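Putative solute-binding component of ABC transporter (Clostridium phytofermentans, PDB 4YS6) probably serves as the sugar-binding component of an ABC transporter, and holds beta-D-glucose in the cleft between its two lobes. Local coordinates at residues D240-L251 and P266-N277. Residues are numbered along the deposited sequence; the frame is centred on the assembly and turned at random.
Sequences DAVLCSNDSTAL and PIVTGQDCDIAN. With BGC (beta-D-glucopyranose), chain D.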
loop_
_atom_site.group_PDB
_atom_site.type_symbol
_atom_site.label_atom_id
_atom_site.label_comp_id
_atom_site.label_asym_id
_atom_site.label_seq_id
_atom_site.Cartn_x
_atom_site.Cartn_y
_atom_site.Cartn_z
ATOM N N ASP A 240 3.090 -22.086 -8.550
ATOM C CA ASP A 240 1.865 -22.349 -7.789
ATOM C C ASP A 240 1.272 -21.082 -7.163
ATOM O O ASP A 240 0.050 -20.961 -7.055
ATOM C CB ASP A 240 2.129 -23.383 -6.697
ATOM C CG ASP A 240 2.513 -24.755 -7.272
ATOM O OD1 ASP A 240 1.613 -25.431 -7.818
ATOM O OD2 ASP A 240 3.705 -25.147 -7.227
ATOM N N ALA A 241 2.129 -20.140 -6.759
ATOM C CA ALA A 241 1.658 -18.903 -6.154
ATOM C C ALA A 241 2.635 -17.773 -6.334
ATOM O O ALA A 241 3.849 -17.987 -6.305
ATOM C CB ALA A 241 1.384 -19.098 -4.654
ATOM N N VAL A 242 2.094 -16.566 -6.508
ATOM C CA VAL A 242 2.904 -15.346 -6.432
ATOM C C VAL A 242 2.317 -14.431 -5.362
ATOM O O VAL A 242 1.210 -13.917 -5.491
ATOM C CB VAL A 242 2.978 -14.598 -7.774
ATOM C CG1 VAL A 242 4.071 -13.519 -7.727
ATOM C CG2 VAL A 242 3.286 -15.562 -8.908
ATOM N N LEU A 243 3.073 -14.257 -4.295
ATOM C CA LEU A 243 2.722 -13.318 -3.250
ATOM C C LEU A 243 3.091 -11.932 -3.728
ATOM O O LEU A 243 4.278 -11.613 -3.839
ATOM C CB LEU A 243 3.458 -13.665 -1.957
ATOM C CG LEU A 243 3.392 -12.634 -0.849
ATOM C CD1 LEU A 243 1.919 -12.464 -0.430
ATOM C CD2 LEU A 243 4.273 -13.093 0.320
ATOM N N CYS A 244 2.075 -11.141 -4.059
ATOM C CA CYS A 244 2.274 -9.741 -4.420
ATOM C C CYS A 244 1.678 -8.895 -3.326
ATOM O O CYS A 244 0.511 -9.076 -2.984
ATOM C CB CYS A 244 1.611 -9.380 -5.734
ATOM S SG CYS A 244 2.272 -10.336 -7.120
ATOM N N SER A 245 2.454 -7.935 -2.827
ATOM C CA SER A 245 1.978 -7.111 -1.729
ATOM C C SER A 245 0.913 -6.109 -2.146
ATOM O O SER A 245 0.175 -5.628 -1.278
ATOM C CB SER A 245 3.146 -6.365 -1.052
ATOM O OG SER A 245 4.064 -7.257 -0.424
ATOM N N ASN A 246 0.798 -5.770 -3.430
ATOM C CA ASN A 246 -0.267 -4.867 -3.837
ATOM C C ASN A 246 -0.676 -5.066 -5.276
ATOM O O ASN A 246 -0.139 -5.899 -5.991
ATOM C CB ASN A 246 0.138 -3.401 -3.610
ATOM C CG ASN A 246 0.973 -2.839 -4.747
ATOM O OD1 ASN A 246 1.722 -3.568 -5.417
ATOM N ND2 ASN A 246 0.818 -1.538 -5.013
ATOM N N ASP A 247 -1.632 -4.275 -5.709
ATOM C CA ASP A 247 -2.148 -4.413 -7.060
ATOM C C ASP A 247 -1.183 -3.908 -8.144
ATOM O O ASP A 247 -1.116 -4.507 -9.211
ATOM C CB ASP A 247 -3.473 -3.695 -7.164
ATOM C CG ASP A 247 -4.675 -4.531 -6.639
ATOM O OD1 ASP A 247 -4.501 -5.658 -6.110
ATOM O OD2 ASP A 247 -5.816 -4.026 -6.783
ATOM N N SER A 248 -0.410 -2.848 -7.917
ATOM C CA SER A 248 0.457 -2.384 -9.002
ATOM C C SER A 248 1.532 -3.438 -9.293
ATOM O O SER A 248 1.863 -3.674 -10.473
ATOM C CB SER A 248 1.074 -1.000 -8.704
ATOM O OG SER A 248 1.964 -1.011 -7.598
ATOM N N THR A 249 2.031 -4.138 -8.269
ATOM C CA THR A 249 2.991 -5.198 -8.542
ATOM C C THR A 249 2.287 -6.424 -9.121
ATOM O O THR A 249 2.791 -7.034 -10.070
ATOM C CB THR A 249 3.817 -5.580 -7.300
ATOM O OG1 THR A 249 2.973 -6.039 -6.248
ATOM C CG2 THR A 249 4.631 -4.380 -6.817
ATOM N N ALA A 250 1.110 -6.756 -8.606
ATOM C CA ALA A 250 0.361 -7.874 -9.173
ATOM C C ALA A 250 0.050 -7.683 -10.649
ATOM O O ALA A 250 0.045 -8.651 -11.426
ATOM C CB ALA A 250 -0.925 -8.091 -8.389
ATOM N N LEU A 251 -0.278 -6.462 -11.038
ATOM C CA LEU A 251 -0.562 -6.176 -12.441
ATOM C C LEU A 251 0.630 -6.476 -13.352
ATOM O O LEU A 251 0.474 -7.006 -14.456
ATOM C CB LEU A 251 -0.984 -4.730 -12.602
ATOM C CG LEU A 251 -1.440 -4.318 -13.982
ATOM C CD1 LEU A 251 -2.639 -5.162 -14.403
ATOM C CD2 LEU A 251 -1.798 -2.841 -13.968
ATOM N N PRO A 266 -1.091 -19.397 -11.498
ATOM C CA PRO A 266 -0.842 -19.384 -10.061
ATOM C C PRO A 266 -1.868 -18.580 -9.270
ATOM O O PRO A 266 -2.589 -17.746 -9.830
ATOM C CB PRO A 266 0.540 -18.711 -9.945
ATOM C CG PRO A 266 0.591 -17.827 -11.104
ATOM C CD PRO A 266 -0.159 -18.505 -12.213
ATOM N N ILE A 267 -1.900 -18.826 -7.965
ATOM C CA ILE A 267 -2.472 -17.880 -7.024
ATOM C C ILE A 267 -1.741 -16.555 -7.180
ATOM O O ILE A 267 -0.502 -16.526 -7.221
ATOM C CB ILE A 267 -2.339 -18.350 -5.567
ATOM C CG1 ILE A 267 -3.024 -19.690 -5.356
ATOM C CG2 ILE A 267 -2.905 -17.285 -4.633
ATOM C CD1 ILE A 267 -2.614 -20.368 -4.057
ATOM N N VAL A 268 -2.497 -15.465 -7.312
ATOM C CA VAL A 268 -1.904 -14.115 -7.323
ATOM C C VAL A 268 -2.678 -13.232 -6.359
ATOM O O VAL A 268 -3.893 -13.089 -6.493
ATOM C CB VAL A 268 -1.937 -13.469 -8.718
ATOM C CG1 VAL A 268 -1.315 -12.072 -8.679
ATOM C CG2 VAL A 268 -1.208 -14.362 -9.761
ATOM N N THR A 269 -1.974 -12.687 -5.373
ATOM C CA THR A 269 -2.557 -11.791 -4.377
ATOM C C THR A 269 -2.371 -10.331 -4.775
ATOM O O THR A 269 -1.700 -10.015 -5.758
ATOM C CB THR A 269 -1.937 -12.005 -2.979
ATOM O OG1 THR A 269 -0.543 -11.678 -2.996
ATOM C CG2 THR A 269 -2.094 -13.447 -2.538
ATOM N N GLY A 270 -2.957 -9.430 -3.997
ATOM C CA GLY A 270 -2.806 -8.022 -4.227
ATOM C C GLY A 270 -3.433 -7.199 -3.133
ATOM O O GLY A 270 -3.794 -7.698 -2.068
ATOM N N GLN A 271 -3.551 -5.913 -3.402
ATOM C CA GLN A 271 -4.137 -4.974 -2.471
ATOM C C GLN A 271 -4.458 -3.658 -3.200
ATOM O O GLN A 271 -3.644 -3.185 -3.997
ATOM C CB GLN A 271 -3.174 -4.755 -1.307
ATOM C CG GLN A 271 -3.468 -3.593 -0.465
ATOM C CD GLN A 271 -2.371 -3.290 0.559
ATOM O OE1 GLN A 271 -2.660 -2.685 1.561
ATOM N NE2 GLN A 271 -1.111 -3.731 0.314
ATOM N N ASP A 272 -5.630 -3.102 -2.882
ATOM C CA ASP A 272 -6.128 -1.753 -3.242
ATOM C C ASP A 272 -7.396 -1.811 -4.105
ATOM O O ASP A 272 -8.109 -0.804 -4.222
ATOM C CB ASP A 272 -5.137 -0.875 -4.039
ATOM C CG ASP A 272 -3.934 -0.421 -3.238
ATOM O OD1 ASP A 272 -3.876 -0.619 -2.006
ATOM O OD2 ASP A 272 -3.053 0.204 -3.884
ATOM N N CYS A 273 -7.645 -2.947 -4.746
ATOM C CA CYS A 273 -8.725 -3.064 -5.721
ATOM C C CYS A 273 -8.635 -1.975 -6.789
ATOM O O CYS A 273 -9.645 -1.299 -7.095
ATOM C CB CYS A 273 -10.101 -3.017 -5.048
ATOM S SG CYS A 273 -10.375 -4.475 -4.008
ATOM N N ASP A 274 -7.433 -1.782 -7.339
ATOM C CA ASP A 274 -7.289 -0.945 -8.532
ATOM C C ASP A 274 -8.207 -1.478 -9.629
ATOM O O ASP A 274 -8.416 -2.677 -9.755
ATOM C CB ASP A 274 -5.849 -0.936 -9.070
ATOM C CG ASP A 274 -4.871 -0.203 -8.169
ATOM O OD1 ASP A 274 -5.307 0.537 -7.253
ATOM O OD2 ASP A 274 -3.648 -0.334 -8.422
ATOM N N ILE A 275 -8.694 -0.588 -10.475
ATOM C CA ILE A 275 -9.639 -0.965 -11.516
ATOM C C ILE A 275 -9.069 -2.024 -12.452
ATOM O O ILE A 275 -9.752 -2.979 -12.770
ATOM C CB ILE A 275 -10.080 0.279 -12.324
ATOM C CG1 ILE A 275 -10.973 1.136 -11.446
ATOM C CG2 ILE A 275 -10.852 -0.101 -13.588
ATOM C CD1 ILE A 275 -11.264 2.514 -12.021
ATOM N N ALA A 276 -7.833 -1.854 -12.902
ATOM C CA ALA A 276 -7.205 -2.821 -13.797
ATOM C C ALA A 276 -7.216 -4.218 -13.182
ATOM O O ALA A 276 -7.493 -5.212 -13.870
ATOM C CB ALA A 276 -5.775 -2.399 -14.104
ATOM N N ASN A 277 -6.891 -4.281 -11.891
ATOM C CA ASN A 277 -6.822 -5.560 -11.191
ATOM C C ASN A 277 -8.185 -6.163 -10.943
ATOM O O ASN A 277 -8.319 -7.389 -10.989
ATOM C CB ASN A 277 -6.077 -5.397 -9.883
ATOM C CG ASN A 277 -4.701 -4.867 -10.101
ATOM O OD1 ASN A 277 -4.539 -3.725 -10.522
ATOM N ND2 ASN A 277 -3.695 -5.676 -9.814
HETATM C C2 BGC D . 0.005 1.692 0.202
HETATM C C3 BGC D . -0.600 0.729 -0.766
HETATM C C4 BGC D . -0.255 1.036 -2.163
HETATM C C5 BGC D . 1.219 1.199 -2.368
HETATM C C6 BGC D . 1.597 1.726 -3.736
HETATM C C1 BGC D . 1.539 1.683 0.042
HETATM O O1 BGC D . 2.127 2.513 0.833
HETATM O O2 BGC D . -0.325 1.316 1.534
HETATM O O3 BGC D . -2.061 0.783 -0.554
HETATM O O4 BGC D . -0.656 -0.033 -3.055
HETATM O O5 BGC D . 1.700 2.158 -1.378
HETATM O O6 BGC D . 0.798 2.834 -4.118
HETATM O O HOH W 1 -1.903 -0.870 -6.325
#
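Asp-247, in the first turn of helix 247-260, reaches with its carboxylate into the bend made by residues 270-274. Its OD2 accepts the backbone N of Asp-274 through the anti lone pair at 2.8 Å, and OD1 takes a weak bond from Gln-271 N and a second hydrogen bond from Ser-289 OG. In return Asp-247 N binds Gln-271 O. The amide of Asn-277 lies flat over this carboxylate, the two planes 7° apart, as the side chains run past each other in opposite directions. Its ND2 donates to Asp-247 O (2.9 Å), which also receives Leu-251 N on the opposite face of the carbonyl plane; Gln-286 is a second partner of ND2. Gly-270 CA lies 3.5 Å from Asp-247 OD1.

Nearer the strands, Thr-269 carries OG1 between its own N and carbonyl carbon (chi1 64°), from where it donates to Cys-244 O at 2.8 Å. Gln-271, extended throughout, places NE2 nearly in line with the C=O of Ser-245 (NE2 to O 2.8 Å), although the bond is bent at the hydrogen, while its OE1 is held by Lys-292. Further back, the parallel pair is joined by Val-242 N to Ile-267 O, a nearly linear bond of 171°. The CB atoms of Ala-241 and Ile-267 meet on one face of the sheet; on the other, Val-268 CG1 packs against Ala-250.

At the sugar, Asn-246 caps the helix by accepting Thr-249 N on OD1, leaving ND2 to bind both glucose O4 (2.9 Å) and Ser-248 OG, itself hydrogen-bonded to Trp-216 O. The Asp-272 carboxylate receives O3 on OD1 and O4 on OD2 (2.5 Å), and a water sits 2.9 Å from Asp-272 OD2 and close to Asp-274 OD2. This is a right-handed beta-alpha-beta unit of a periplasmic binding protein lobe, whose strand-end loops form one wall of the interdomain sugar site.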